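Local structure of Atg5 (Kluyveromyces marxianus, 3VQI) at residues Asn17-Ser23 with Met114-Cys120; Met42-Leu48 with Pro88-Asp94; Leu52-Val56 with Asp70-Phe76; Gly82-Glu86 with Ile129-Val133. The protein is involved in cytoplasm-to-vacuole transport and autophagic vesicle formation, and is required for selective autophagic degradation of the nucleus. One frame throughout, in Å; residues are numbered along the deposited sequence.

Contact 1. Residues Asn17-Ser23 with Met114-Cys120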
loop_
_atom_site.group_PDB
_atom_site.type_symbol
_atom_site.label_atom_id
_atom_site.label_comp_id
_atom_site.label_asym_id
_atom_site.label_seq_id
_atom_site.Cartn_x
_atom_site.Cartn_y
_atom_site.Cartn_z
ATOM N N ASN A 17 12.458 -6.065 -2.847
ATOM C CA ASN A 17 13.758 -5.392 -2.922
ATOM C C ASN A 17 13.579 -4.055 -3.619
ATOM O O ASN A 17 12.964 -3.981 -4.682
ATOM C CB ASN A 17 14.763 -6.248 -3.698
ATOM C CG ASN A 17 15.139 -7.519 -2.962
ATOM O OD1 ASN A 17 15.604 -7.469 -1.824
ATOM N ND2 ASN A 17 14.941 -8.667 -3.610
ATOM N N VAL A 18 14.133 -3.000 -3.037
ATOM C CA VAL A 18 13.963 -1.672 -3.601
ATOM C C VAL A 18 15.258 -0.888 -3.758
ATOM O O VAL A 18 16.023 -0.753 -2.804
ATOM C CB VAL A 18 13.000 -0.836 -2.706
ATOM C CG1 VAL A 18 12.880 0.581 -3.230
ATOM C CG2 VAL A 18 11.645 -1.507 -2.631
ATOM N N GLU A 19 15.507 -0.371 -4.958
ATOM C CA GLU A 19 16.692 0.442 -5.168
ATOM C C GLU A 19 16.261 1.897 -5.303
ATOM O O GLU A 19 15.506 2.261 -6.208
ATOM C CB GLU A 19 17.472 0.017 -6.406
ATOM C CG GLU A 19 18.703 0.903 -6.628
ATOM C CD GLU A 19 19.768 0.265 -7.510
ATOM O OE1 GLU A 19 20.845 0.891 -7.682
ATOM O OE2 GLU A 19 19.534 -0.855 -8.028
ATOM N N VAL A 20 16.736 2.719 -4.380
ATOM C CA VAL A 20 16.403 4.130 -4.366
ATOM C C VAL A 20 17.599 4.955 -4.826
ATOM O O VAL A 20 18.649 4.964 -4.179
ATOM C CB VAL A 20 15.989 4.575 -2.946
ATOM C CG1 VAL A 20 15.605 6.039 -2.950
ATOM C CG2 VAL A 20 14.834 3.713 -2.459
ATOM N N VAL A 21 17.432 5.648 -5.946
ATOM C CA VAL A 21 18.494 6.476 -6.500
ATOM C C VAL A 21 18.051 7.930 -6.528
ATOM O O VAL A 21 16.906 8.216 -6.875
ATOM C CB VAL A 21 18.818 6.065 -7.956
ATOM C CG1 VAL A 21 20.084 6.775 -8.413
ATOM C CG2 VAL A 21 18.934 4.535 -8.075
ATOM N N VAL A 22 18.943 8.851 -6.173
ATOM C CA VAL A 22 18.573 10.261 -6.211
ATOM C C VAL A 22 18.245 10.635 -7.654
ATOM O O VAL A 22 18.869 10.126 -8.581
ATOM C CB VAL A 22 19.704 11.162 -5.725
ATOM C CG1 VAL A 22 19.251 12.610 -5.781
ATOM C CG2 VAL A 22 20.097 10.779 -4.308
ATOM N N SER A 23 17.257 11.505 -7.848
ATOM C CA SER A 23 16.879 11.893 -9.200
ATOM C C SER A 23 17.894 12.876 -9.760
ATOM O O SER A 23 18.514 13.642 -9.016
ATOM C CB SER A 23 15.484 12.519 -9.224
ATOM O OG SER A 23 15.486 13.820 -8.665
ATOM N N MET A 114 14.226 -6.541 -8.119
ATOM C CA MET A 114 14.359 -5.184 -7.611
ATOM C C MET A 114 13.472 -4.148 -8.295
ATOM O O MET A 114 13.252 -4.188 -9.507
ATOM C CB MET A 114 15.824 -4.744 -7.673
ATOM C CG MET A 114 16.222 -3.833 -6.527
ATOM S SD MET A 114 18.000 -3.525 -6.419
ATOM C CE MET A 114 18.578 -5.044 -5.582
ATOM N N TRP A 115 12.961 -3.227 -7.483
ATOM C CA TRP A 115 12.096 -2.140 -7.925
ATOM C C TRP A 115 12.935 -0.869 -7.793
ATOM O O TRP A 115 13.446 -0.577 -6.712
ATOM C CB TRP A 115 10.867 -2.082 -7.007
ATOM C CG TRP A 115 9.798 -1.079 -7.372
ATOM C CD1 TRP A 115 9.496 -0.613 -8.619
ATOM C CD2 TRP A 115 8.825 -0.505 -6.488
ATOM N NE1 TRP A 115 8.394 0.206 -8.565
ATOM C CE2 TRP A 115 7.962 0.288 -7.268
ATOM C CE3 TRP A 115 8.597 -0.590 -5.106
ATOM C CZ2 TRP A 115 6.887 0.993 -6.720
ATOM C CZ3 TRP A 115 7.527 0.111 -4.563
ATOM C CH2 TRP A 115 6.687 0.890 -5.370
ATOM N N GLU A 116 13.108 -0.127 -8.881
ATOM C CA GLU A 116 13.903 1.091 -8.805
ATOM C C GLU A 116 13.024 2.338 -8.717
ATOM O O GLU A 116 12.092 2.509 -9.501
ATOM C CB GLU A 116 14.848 1.204 -10.010
ATOM C CG GLU A 116 15.904 2.301 -9.836
ATOM C CD GLU A 116 16.883 2.419 -11.004
ATOM O OE1 GLU A 116 16.925 1.511 -11.868
ATOM O OE2 GLU A 116 17.624 3.429 -11.046
ATOM N N LEU A 117 13.332 3.202 -7.753
ATOM C CA LEU A 117 12.584 4.436 -7.540
ATOM C C LEU A 117 13.555 5.598 -7.465
ATOM O O LEU A 117 14.698 5.431 -7.026
ATOM C CB LEU A 117 11.808 4.371 -6.215
ATOM C CG LEU A 117 10.753 3.265 -6.099
ATOM C CD1 LEU A 117 10.094 3.317 -4.724
ATOM C CD2 LEU A 117 9.716 3.436 -7.199
ATOM N N GLN A 118 13.124 6.777 -7.897
ATOM C CA GLN A 118 14.017 7.917 -7.778
ATOM C C GLN A 118 13.496 8.733 -6.592
ATOM O O GLN A 118 12.290 8.797 -6.348
ATOM C CB GLN A 118 14.041 8.794 -9.050
ATOM C CG GLN A 118 13.680 8.125 -10.387
ATOM C CD GLN A 118 14.385 6.805 -10.648
ATOM O OE1 GLN A 118 15.603 6.686 -10.480
ATOM N NE2 GLN A 118 13.616 5.801 -11.078
ATOM N N LEU A 119 14.405 9.328 -5.834
ATOM C CA LEU A 119 14.005 10.148 -4.703
ATOM C C LEU A 119 14.047 11.569 -5.245
ATOM O O LEU A 119 15.089 12.028 -5.704
ATOM C CB LEU A 119 14.985 9.965 -3.528
ATOM C CG LEU A 119 14.819 10.948 -2.362
ATOM C CD1 LEU A 119 13.518 10.644 -1.635
ATOM C CD2 LEU A 119 16.001 10.848 -1.421
ATOM N N CYS A 120 12.916 12.257 -5.203
ATOM C CA CYS A 120 12.838 13.607 -5.726
ATOM C C CYS A 120 12.435 14.629 -4.671
ATOM O O CYS A 120 11.843 14.278 -3.655
ATOM C CB CYS A 120 11.822 13.646 -6.869
ATOM S SG CYS A 120 11.887 12.225 -7.974
#

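Contact 2. Residues Met42-Leu48 with Pro88-Asp94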
loop_
_atom_site.group_PDB
_atom_site.type_symbol
_atom_site.label_atom_id
_atom_site.label_comp_id
_atom_site.label_asym_id
_atom_site.label_seq_id
_atom_site.Cartn_x
_atom_site.Cartn_y
_atom_site.Cartn_z
ATOM N N MET A 42 11.662 -3.499 1.715
ATOM C CA MET A 42 10.442 -2.868 2.212
ATOM C C MET A 42 9.349 -3.903 2.419
ATOM O O MET A 42 9.248 -4.885 1.675
ATOM C CB MET A 42 9.920 -1.824 1.230
ATOM C CG MET A 42 10.756 -0.569 1.107
ATOM S SD MET A 42 9.983 0.571 -0.043
ATOM C CE MET A 42 11.239 1.878 -0.115
ATOM N N LEU A 43 8.530 -3.689 3.438
ATOM C CA LEU A 43 7.444 -4.607 3.687
ATOM C C LEU A 43 6.348 -4.303 2.676
ATOM O O LEU A 43 6.058 -3.143 2.408
ATOM C CB LEU A 43 6.935 -4.430 5.108
ATOM C CG LEU A 43 7.922 -4.964 6.147
ATOM C CD1 LEU A 43 7.492 -4.527 7.533
ATOM C CD2 LEU A 43 7.997 -6.481 6.043
ATOM N N ARG A 44 5.761 -5.344 2.095
ATOM C CA ARG A 44 4.702 -5.164 1.119
ATOM C C ARG A 44 3.525 -4.436 1.732
ATOM O O ARG A 44 2.938 -3.556 1.116
ATOM C CB ARG A 44 4.250 -6.516 0.564
ATOM C CG ARG A 44 5.091 -6.988 -0.613
ATOM C CD ARG A 44 4.736 -8.389 -1.096
ATOM N NE ARG A 44 5.031 -8.489 -2.518
ATOM C CZ ARG A 44 4.218 -8.038 -3.472
ATOM N NH1 ARG A 44 3.055 -7.480 -3.144
ATOM N NH2 ARG A 44 4.595 -8.093 -4.742
ATOM N N ASP A 45 3.185 -4.802 2.957
ATOM C CA ASP A 45 2.075 -4.169 3.628
ATOM C C ASP A 45 2.563 -3.138 4.620
ATOM O O ASP A 45 2.462 -3.312 5.836
ATOM C CB ASP A 45 1.209 -5.216 4.317
ATOM C CG ASP A 45 -0.120 -5.401 3.623
ATOM O OD1 ASP A 45 -0.836 -4.394 3.455
ATOM O OD2 ASP A 45 -0.448 -6.543 3.241
ATOM N N ALA A 46 3.098 -2.061 4.069
ATOM C CA ALA A 46 3.621 -0.935 4.821
ATOM C C ALA A 46 3.424 0.222 3.861
ATOM O O ALA A 46 2.909 0.029 2.761
ATOM C CB ALA A 46 5.095 -1.133 5.102
ATOM N N TYR A 47 3.835 1.417 4.259
ATOM C CA TYR A 47 3.690 2.571 3.389
ATOM C C TYR A 47 5.050 3.133 2.988
ATOM O O TYR A 47 5.965 3.188 3.819
ATOM C CB TYR A 47 2.865 3.643 4.094
ATOM C CG TYR A 47 1.397 3.319 4.149
ATOM C CD1 TYR A 47 0.610 3.413 3.006
ATOM C CD2 TYR A 47 0.787 2.939 5.344
ATOM C CE1 TYR A 47 -0.753 3.144 3.044
ATOM C CE2 TYR A 47 -0.584 2.666 5.396
ATOM C CZ TYR A 47 -1.347 2.773 4.239
ATOM O OH TYR A 47 -2.692 2.529 4.271
ATOM N N LEU A 48 5.181 3.533 1.719
ATOM C CA LEU A 48 6.436 4.099 1.221
ATOM C C LEU A 48 6.903 5.189 2.143
ATOM O O LEU A 48 8.101 5.337 2.408
ATOM C CB LEU A 48 6.256 4.685 -0.181
ATOM C CG LEU A 48 6.500 3.699 -1.318
ATOM C CD1 LEU A 48 6.221 4.355 -2.665
ATOM C CD2 LEU A 48 7.940 3.231 -1.231
ATOM N N PRO A 88 -0.442 0.796 -0.110
ATOM C CA PRO A 88 0.703 0.020 0.380
ATOM C C PRO A 88 1.746 -0.263 -0.696
ATOM O O PRO A 88 1.415 -0.366 -1.882
ATOM C CB PRO A 88 0.058 -1.253 0.942
ATOM C CG PRO A 88 -1.375 -1.236 0.388
ATOM C CD PRO A 88 -1.719 0.209 0.333
ATOM N N CYS A 89 3.001 -0.375 -0.265
ATOM C CA CYS A 89 4.130 -0.656 -1.147
ATOM C C CYS A 89 3.873 -1.834 -2.079
ATOM O O CYS A 89 4.000 -1.727 -3.291
ATOM C CB CYS A 89 5.383 -0.959 -0.320
ATOM S SG CYS A 89 5.877 0.368 0.798
ATOM N N GLY A 90 3.523 -2.969 -1.496
ATOM C CA GLY A 90 3.274 -4.150 -2.297
ATOM C C GLY A 90 2.287 -3.918 -3.421
ATOM O O GLY A 90 2.464 -4.419 -4.538
ATOM N N VAL A 91 1.243 -3.158 -3.121
ATOM C CA VAL A 91 0.218 -2.851 -4.099
ATOM C C VAL A 91 0.811 -2.036 -5.249
ATOM O O VAL A 91 0.529 -2.300 -6.414
ATOM C CB VAL A 91 -0.925 -2.069 -3.435
ATOM C CG1 VAL A 91 -1.952 -1.629 -4.478
ATOM C CG2 VAL A 91 -1.577 -2.934 -2.391
ATOM N N LEU A 92 1.649 -1.061 -4.916
ATOM C CA LEU A 92 2.263 -0.208 -5.919
ATOM C C LEU A 92 3.256 -1.014 -6.730
ATOM O O LEU A 92 3.329 -0.887 -7.951
ATOM C CB LEU A 92 2.947 0.978 -5.236
ATOM C CG LEU A 92 1.935 1.851 -4.488
ATOM C CD1 LEU A 92 2.635 2.818 -3.531
ATOM C CD2 LEU A 92 1.078 2.593 -5.516
ATOM N N PHE A 93 4.018 -1.853 -6.038
ATOM C CA PHE A 93 4.996 -2.713 -6.694
ATOM C C PHE A 93 4.277 -3.590 -7.730
ATOM O O PHE A 93 4.708 -3.702 -8.879
ATOM C CB PHE A 93 5.680 -3.609 -5.664
ATOM C CG PHE A 93 6.673 -4.557 -6.254
ATOM C CD1 PHE A 93 7.960 -4.133 -6.566
ATOM C CD2 PHE A 93 6.318 -5.875 -6.523
ATOM C CE1 PHE A 93 8.885 -5.004 -7.138
ATOM C CE2 PHE A 93 7.234 -6.759 -7.094
ATOM C CZ PHE A 93 8.521 -6.322 -7.404
ATOM N N ASP A 94 3.181 -4.215 -7.309
ATOM C CA ASP A 94 2.415 -5.074 -8.196
ATOM C C ASP A 94 1.884 -4.302 -9.394
ATOM O O ASP A 94 1.818 -4.822 -10.493
ATOM C CB ASP A 94 1.223 -5.695 -7.452
ATOM C CG ASP A 94 1.640 -6.755 -6.448
ATOM O OD1 ASP A 94 2.823 -7.154 -6.453
ATOM O OD2 ASP A 94 0.776 -7.196 -5.660
#

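Contact 3. Residues Leu52-Val56 with Asp70-Phe76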
loop_
_atom_site.group_PDB
_atom_site.type_symbol
_atom_site.label_atom_id
_atom_site.label_comp_id
_atom_site.label_asym_id
_atom_site.label_seq_id
_atom_site.Cartn_x
_atom_site.Cartn_y
_atom_site.Cartn_z
ATOM N N LEU A 52 10.659 6.994 3.796
ATOM C CA LEU A 52 11.138 8.304 3.363
ATOM C C LEU A 52 12.343 8.880 4.112
ATOM O O LEU A 52 13.390 9.084 3.512
ATOM C CB LEU A 52 9.994 9.322 3.388
ATOM C CG LEU A 52 9.812 10.174 2.129
ATOM C CD1 LEU A 52 9.044 11.438 2.479
ATOM C CD2 LEU A 52 11.159 10.528 1.548
ATOM N N PRO A 53 12.216 9.162 5.421
ATOM C CA PRO A 53 13.366 9.718 6.150
ATOM C C PRO A 53 14.644 8.886 6.160
ATOM O O PRO A 53 15.748 9.425 6.191
ATOM C CB PRO A 53 12.816 9.954 7.563
ATOM C CG PRO A 53 11.600 9.084 7.636
ATOM C CD PRO A 53 11.011 9.194 6.265
ATOM N N THR A 54 14.494 7.571 6.152
ATOM C CA THR A 54 15.645 6.681 6.152
ATOM C C THR A 54 16.368 6.870 4.829
ATOM O O THR A 54 17.589 7.019 4.787
ATOM C CB THR A 54 15.201 5.217 6.264
ATOM O OG1 THR A 54 14.275 5.089 7.347
ATOM C CG2 THR A 54 16.398 4.299 6.482
ATOM N N VAL A 55 15.601 6.860 3.745
ATOM C CA VAL A 55 16.170 7.036 2.417
ATOM C C VAL A 55 16.809 8.413 2.306
ATOM O O VAL A 55 17.915 8.557 1.784
ATOM C CB VAL A 55 15.096 6.829 1.350
ATOM C CG1 VAL A 55 15.551 7.349 0.003
ATOM C CG2 VAL A 55 14.817 5.360 1.244
ATOM N N VAL A 56 16.137 9.430 2.827
ATOM C CA VAL A 56 16.702 10.761 2.771
ATOM C C VAL A 56 18.029 10.794 3.525
ATOM O O VAL A 56 19.014 11.315 3.020
ATOM C CB VAL A 56 15.735 11.794 3.353
ATOM C CG1 VAL A 56 16.464 13.098 3.616
ATOM C CG2 VAL A 56 14.583 12.022 2.370
ATOM N N ASP A 70 12.599 16.162 6.346
ATOM C CA ASP A 70 12.708 14.833 5.764
ATOM C C ASP A 70 11.361 14.357 5.222
ATOM O O ASP A 70 11.231 13.216 4.803
ATOM C CB ASP A 70 13.195 13.832 6.811
ATOM C CG ASP A 70 14.658 14.018 7.172
ATOM O OD1 ASP A 70 15.196 13.133 7.876
ATOM O OD2 ASP A 70 15.273 15.034 6.762
ATOM N N TYR A 71 10.360 15.229 5.227
ATOM C CA TYR A 71 9.035 14.849 4.745
ATOM C C TYR A 71 8.484 15.720 3.629
ATOM O O TYR A 71 8.254 15.246 2.500
ATOM C CB TYR A 71 8.052 14.858 5.909
ATOM C CG TYR A 71 8.177 13.651 6.793
ATOM C CD1 TYR A 71 7.801 12.387 6.324
ATOM C CD2 TYR A 71 8.634 13.765 8.106
ATOM C CE1 TYR A 71 7.867 11.266 7.145
ATOM C CE2 TYR A 71 8.703 12.653 8.939
ATOM C CZ TYR A 71 8.312 11.406 8.457
ATOM O OH TYR A 71 8.300 10.315 9.298
ATOM N N ARG A 72 8.260 16.988 3.977
ATOM C CA ARG A 72 7.734 17.998 3.076
ATOM C C ARG A 72 8.527 18.113 1.782
ATOM O O ARG A 72 9.758 18.192 1.798
ATOM C CB ARG A 72 7.714 19.347 3.785
ATOM N N ASN A 73 7.803 18.115 0.668
ATOM C CA ASN A 73 8.383 18.244 -0.663
ATOM C C ASN A 73 9.190 17.064 -1.202
ATOM O O ASN A 73 9.896 17.201 -2.203
ATOM C CB ASN A 73 9.215 19.518 -0.736
ATOM C CG ASN A 73 8.399 20.744 -0.417
ATOM O OD1 ASN A 73 8.672 21.455 0.552
ATOM N ND2 ASN A 73 7.379 20.997 -1.222
ATOM N N TRP A 74 9.108 15.912 -0.546
ATOM C CA TRP A 74 9.800 14.740 -1.060
ATOM C C TRP A 74 8.748 13.806 -1.605
ATOM O O TRP A 74 7.600 13.855 -1.188
ATOM C CB TRP A 74 10.578 13.995 0.018
ATOM C CG TRP A 74 11.719 14.745 0.611
ATOM C CD1 TRP A 74 11.689 15.564 1.719
ATOM C CD2 TRP A 74 13.071 14.738 0.153
ATOM N NE1 TRP A 74 12.946 16.059 1.974
ATOM C CE2 TRP A 74 13.817 15.569 1.030
ATOM C CE3 TRP A 74 13.732 14.112 -0.912
ATOM C CZ2 TRP A 74 15.192 15.786 0.874
ATOM C CZ3 TRP A 74 15.099 14.327 -1.071
ATOM C CH2 TRP A 74 15.816 15.161 -0.177
ATOM N N TRP A 75 9.128 12.979 -2.562
ATOM C CA TRP A 75 8.213 11.989 -3.114
ATOM C C TRP A 75 9.056 10.984 -3.900
ATOM O O TRP A 75 10.261 11.155 -4.041
ATOM C CB TRP A 75 7.133 12.665 -3.977
ATOM C CG TRP A 75 7.612 13.288 -5.279
ATOM C CD1 TRP A 75 7.796 12.648 -6.465
ATOM C CD2 TRP A 75 7.978 14.656 -5.503
ATOM N NE1 TRP A 75 8.250 13.519 -7.412
ATOM C CE2 TRP A 75 8.376 14.764 -6.854
ATOM C CE3 TRP A 75 8.008 15.803 -4.696
ATOM C CZ2 TRP A 75 8.806 15.974 -7.426
ATOM C CZ3 TRP A 75 8.432 17.012 -5.261
ATOM C CH2 TRP A 75 8.828 17.085 -6.618
ATOM N N PHE A 76 8.453 9.903 -4.362
ATOM C CA PHE A 76 9.209 8.924 -5.123
ATOM C C PHE A 76 8.693 8.912 -6.550
ATOM O O PHE A 76 7.524 9.225 -6.818
ATOM C CB PHE A 76 9.069 7.508 -4.548
ATOM C CG PHE A 76 9.760 7.296 -3.234
ATOM C CD1 PHE A 76 9.065 7.438 -2.036
ATOM C CD2 PHE A 76 11.095 6.897 -3.194
ATOM C CE1 PHE A 76 9.682 7.181 -0.819
ATOM C CE2 PHE A 76 11.728 6.638 -1.982
ATOM C CZ PHE A 76 11.016 6.778 -0.792
HETATM O O HOH W 1 16.778 11.272 8.920
#

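Contact 4. Residues Gly82-Glu86 with Ile129-Val133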
loop_
_atom_site.group_PDB
_atom_site.type_symbol
_atom_site.label_atom_id
_atom_site.label_comp_id
_atom_site.label_asym_id
_atom_site.label_seq_id
_atom_site.Cartn_x
_atom_site.Cartn_y
_atom_site.Cartn_z
ATOM N N GLY A 82 5.265 10.267 -10.531
ATOM C CA GLY A 82 5.098 10.267 -9.089
ATOM C C GLY A 82 4.384 9.019 -8.586
ATOM O O GLY A 82 3.381 8.599 -9.153
ATOM N N VAL A 83 4.906 8.405 -7.536
ATOM C CA VAL A 83 4.268 7.218 -6.987
ATOM C C VAL A 83 3.189 7.642 -6.002
ATOM O O VAL A 83 3.443 8.449 -5.116
ATOM C CB VAL A 83 5.271 6.322 -6.253
ATOM C CG1 VAL A 83 4.534 5.153 -5.597
ATOM C CG2 VAL A 83 6.309 5.798 -7.236
ATOM N N PRO A 84 1.964 7.110 -6.160
ATOM C CA PRO A 84 0.797 7.393 -5.315
ATOM C C PRO A 84 1.026 6.654 -4.028
ATOM O O PRO A 84 0.406 5.606 -3.809
ATOM C CB PRO A 84 -0.371 6.758 -6.080
ATOM C CG PRO A 84 0.167 6.497 -7.466
ATOM C CD PRO A 84 1.612 6.145 -7.208
ATOM N N TRP A 85 1.906 7.185 -3.180
ATOM C CA TRP A 85 2.239 6.506 -1.942
ATOM C C TRP A 85 1.196 6.257 -0.838
ATOM O O TRP A 85 1.528 5.657 0.184
ATOM C CB TRP A 85 3.484 7.138 -1.330
ATOM C CG TRP A 85 3.469 8.602 -1.194
ATOM C CD1 TRP A 85 2.442 9.456 -1.460
ATOM C CD2 TRP A 85 4.566 9.405 -0.769
ATOM N NE1 TRP A 85 2.835 10.755 -1.227
ATOM C CE2 TRP A 85 4.137 10.750 -0.803
ATOM C CE3 TRP A 85 5.877 9.116 -0.360
ATOM C CZ2 TRP A 85 4.972 11.804 -0.445
ATOM C CZ3 TRP A 85 6.708 10.165 -0.005
ATOM C CH2 TRP A 85 6.252 11.495 -0.050
ATOM N N GLU A 86 -0.044 6.688 -1.038
ATOM C CA GLU A 86 -1.085 6.432 -0.052
ATOM C C GLU A 86 -1.603 4.992 -0.180
ATOM O O GLU A 86 -2.581 4.611 0.463
ATOM C CB GLU A 86 -2.264 7.420 -0.190
ATOM C CG GLU A 86 -3.087 7.302 -1.455
ATOM C CD GLU A 86 -2.501 8.077 -2.627
ATOM O OE1 GLU A 86 -3.233 8.266 -3.626
ATOM O OE2 GLU A 86 -1.321 8.495 -2.555
ATOM N N ILE A 129 -0.248 13.788 -6.832
ATOM C CA ILE A 129 0.426 13.174 -5.692
ATOM C C ILE A 129 0.055 13.863 -4.376
ATOM O O ILE A 129 0.201 15.072 -4.242
ATOM C CB ILE A 129 1.976 13.208 -5.879
ATOM C CG1 ILE A 129 2.463 11.952 -6.608
ATOM C CG2 ILE A 129 2.663 13.239 -4.538
ATOM C CD1 ILE A 129 1.803 11.680 -7.916
ATOM N N LEU A 130 -0.436 13.100 -3.406
ATOM C CA LEU A 130 -0.791 13.683 -2.111
ATOM C C LEU A 130 0.486 14.008 -1.362
ATOM O O LEU A 130 1.335 13.145 -1.161
ATOM C CB LEU A 130 -1.610 12.714 -1.261
ATOM C CG LEU A 130 -3.057 12.424 -1.640
ATOM C CD1 LEU A 130 -3.563 11.241 -0.813
ATOM C CD2 LEU A 130 -3.907 13.669 -1.387
ATOM N N PRO A 131 0.645 15.269 -0.955
ATOM C CA PRO A 131 1.839 15.688 -0.220
ATOM C C PRO A 131 1.928 15.071 1.176
ATOM O O PRO A 131 0.943 15.018 1.903
ATOM C CB PRO A 131 1.704 17.211 -0.179
ATOM C CG PRO A 131 0.246 17.453 -0.324
ATOM C CD PRO A 131 -0.187 16.428 -1.324
ATOM N N LEU A 132 3.108 14.584 1.536
ATOM C CA LEU A 132 3.315 13.997 2.852
ATOM C C LEU A 132 4.021 15.088 3.649
ATOM O O LEU A 132 5.172 15.417 3.382
ATOM C CB LEU A 132 4.208 12.757 2.763
ATOM C CG LEU A 132 3.987 11.655 3.802
ATOM C CD1 LEU A 132 5.306 10.945 4.067
ATOM C CD2 LEU A 132 3.444 12.237 5.084
ATOM N N VAL A 133 3.330 15.642 4.633
ATOM C CA VAL A 133 3.888 16.729 5.418
ATOM C C VAL A 133 4.120 16.445 6.895
ATOM O O VAL A 133 4.966 17.070 7.518
ATOM C CB VAL A 133 2.978 17.963 5.307
ATOM C CG1 VAL A 133 3.537 19.103 6.141
ATOM C CG2 VAL A 133 2.826 18.360 3.850
#

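Contact 1. Residues Asn17-Ser23 with Met114-Cys120
Trp115 O is met by two groups of Asn17-Ser23. Glu19 N donates to it at 2.7 Å, and the CA-H of Val18 leans in with CA at 3.3 Å. The ladder is parallel, and Trp115, Leu117 and Leu119 each use both N and O to bond strand 15-22. The straightest bonds are in the middle: Val21 N reaches Leu117 O at 2.9 Å with an N-H...O angle of 169°. At the far end Ser23 N binds Leu119 O, and Ser23 OG adds a weak bond to the same oxygen. On one face Val18 CG2 lies 4.0 Å from Trp115 CE3, and Val20 CG1 touches Leu119 CB; the latter two also reach helix 48-59. On the other face Met114 bends at chi3 (-80°), with SD 3.5 Å from Glu19 OE2, and Glu116 OE2 rests against Val21 CG2. These are the parallel strands inside the ubiquitin-fold sheet. One face is oily and turned to the helix. The other carries two carboxylates 5.2 Å apart (Glu19 OE2 to Glu116 OE1), whose like charges probably repel weakly, tolerable where solvent reaches.

Contact 2. Residues Met42-Leu48 with Pro88-Asp94
Arg44 runs along the start of helix 89-96 and ends at Asp94. Its CB lies 3.8 Å from Gly90 CA, and CG rests on the same atom. A side chain on Gly90 would run into Arg44 CB. The chain is extended from CG to NE, with chi2 at 175°, and this carries the guanidinium on to Asp94 and Phe93. NH2 makes the strong bond of the salt bridge, 2.6 Å to Asp94 OD1 at an angle of 171°. The oxygen lies in the guanidinium plane and is met on its syn side. NH1 adds weak bonds to both carboxylate oxygens. NH2 also passes 3.3 Å from Phe93 CD2, with the guanidinium nearly perpendicular to the ring. A methionine in place of Arg44 would probably leave the Asp94 carboxylate without its charged mate. Asp94 OD2 also has a weak hydrogen bond from Gly246 N. The backbone joins in. Arg44 O takes Gly90 N at 2.7 Å on a lone pair, and Ala46 O takes Cys89 N at 3.1 Å. Cys89 SG tucks in beside Leu48 CG at 4.0 Å and Met42 SD at 4.2 Å. Pro88 holds the N-cap position. Carbonyls of the loop after strand 37-43 thus occupy the first amides of a helix, within the ubiquitin-like UblA domain.

Contact 3. Residues Leu52-Val56 with Asp70-Phe76
Asp70 sets its CB against Pro53 CB at 4.0 Å. A water bonded to Asp70 OD1 at 2.7 Å also makes a weak bond to Pro53 O. Tyr71 follows, its ring passing obliquely by the proline, with CE1 3.9 Å from Pro53 CD. Tyr71 to Trp74 form a type II turn, closed by Trp74 N on Tyr71 O, which leads the chain into strand 74-78. Here helix 48-59 lies across the sheet of the ubiquitin fold: the two short axes are 96° apart and come within 10.1 Å. Trp74 CG stands beside the backbone N (chi1 -65°), and the indole offers a face to the helix. Val56 CG2 sits over the six-membered ring in a CH-pi contact, 3.8 Å from its centroid and 10° off the normal. Trp74 NE1 bonds to Ser69 O. Leu52 CD2 packs on Trp74 CB at 3.8 Å. Two residues on, the Phe76 ring takes Leu52 CG on CE1 at 4.2 Å and Val55 CG1 on CE2 at 4.4 Å.

Contact 4. Residues Gly82-Glu86 with Ile129-Val133
Trp85 reaches Leu130 through its first two torsions. Its CG stands between the backbone N and the carbonyl carbon (chi1 50°), and chi2 is near 5°. Together they swing the indole across to Ile129-Val133. NE1 then donates to Leu130 O at 2.8 Å, with an N-H...O angle of 166°. The oxygen lies near the ring plane, and the N-H points almost straight down the carbonyl bond. This is the one hydrogen bond between Gly82-Glu86 and Ile129-Val133. Beyond it, Trp85 CZ2 presses on Leu132 CB at 3.4 Å, a tight fit, while Leu132 CD1 sits above the rim of one ring face. Ile129 CG2 comes within 4.1 Å of Trp85 NE1. The other branch of Ile129 runs to Gly82, with CD1 3.7 Å from Gly82 O; a CB on Gly82 would collide with it. Glu86 crosses Leu130 at about a right angle, its CD 3.8 Å from Leu130 CD1. A leucine in place of Trp85 would probably leave Leu130 O without its donor and open a gap beside Leu132. The indole also touches Leu48 and Leu52 of helix 48-59. Leu132 packs on Leu52 as well and on Gln138 of helix 135-155. The contact thus joins the loop before helix 89-96 to the one leading into helix 135-155.

In the fold
Contacts 1, 2 and 3 all lie in the UblA domain and reach its five-stranded sheet. Contact 1 pairs two inner strands, contact 2 joins the end of edge strand 37-43 to helix 89-96, and contact 3 sets helix 48-59 against strand 74-78. Along the chain contact 3 is nested in contact 2, and contact 2 in contact 1. Contact 4 begins after contact 3 closes and crosses the other two. Its centre is about 10 Å from that of contact 3, the nearest pair; the centres of contacts 2 and 3 are farthest apart, at about 16 Å. Leu48 and Val83 link contacts 2 and 4. Contact 4 thereby ties the ubiquitin-like domain to the approach to helix 135-155, which belongs to the alpha-helical region.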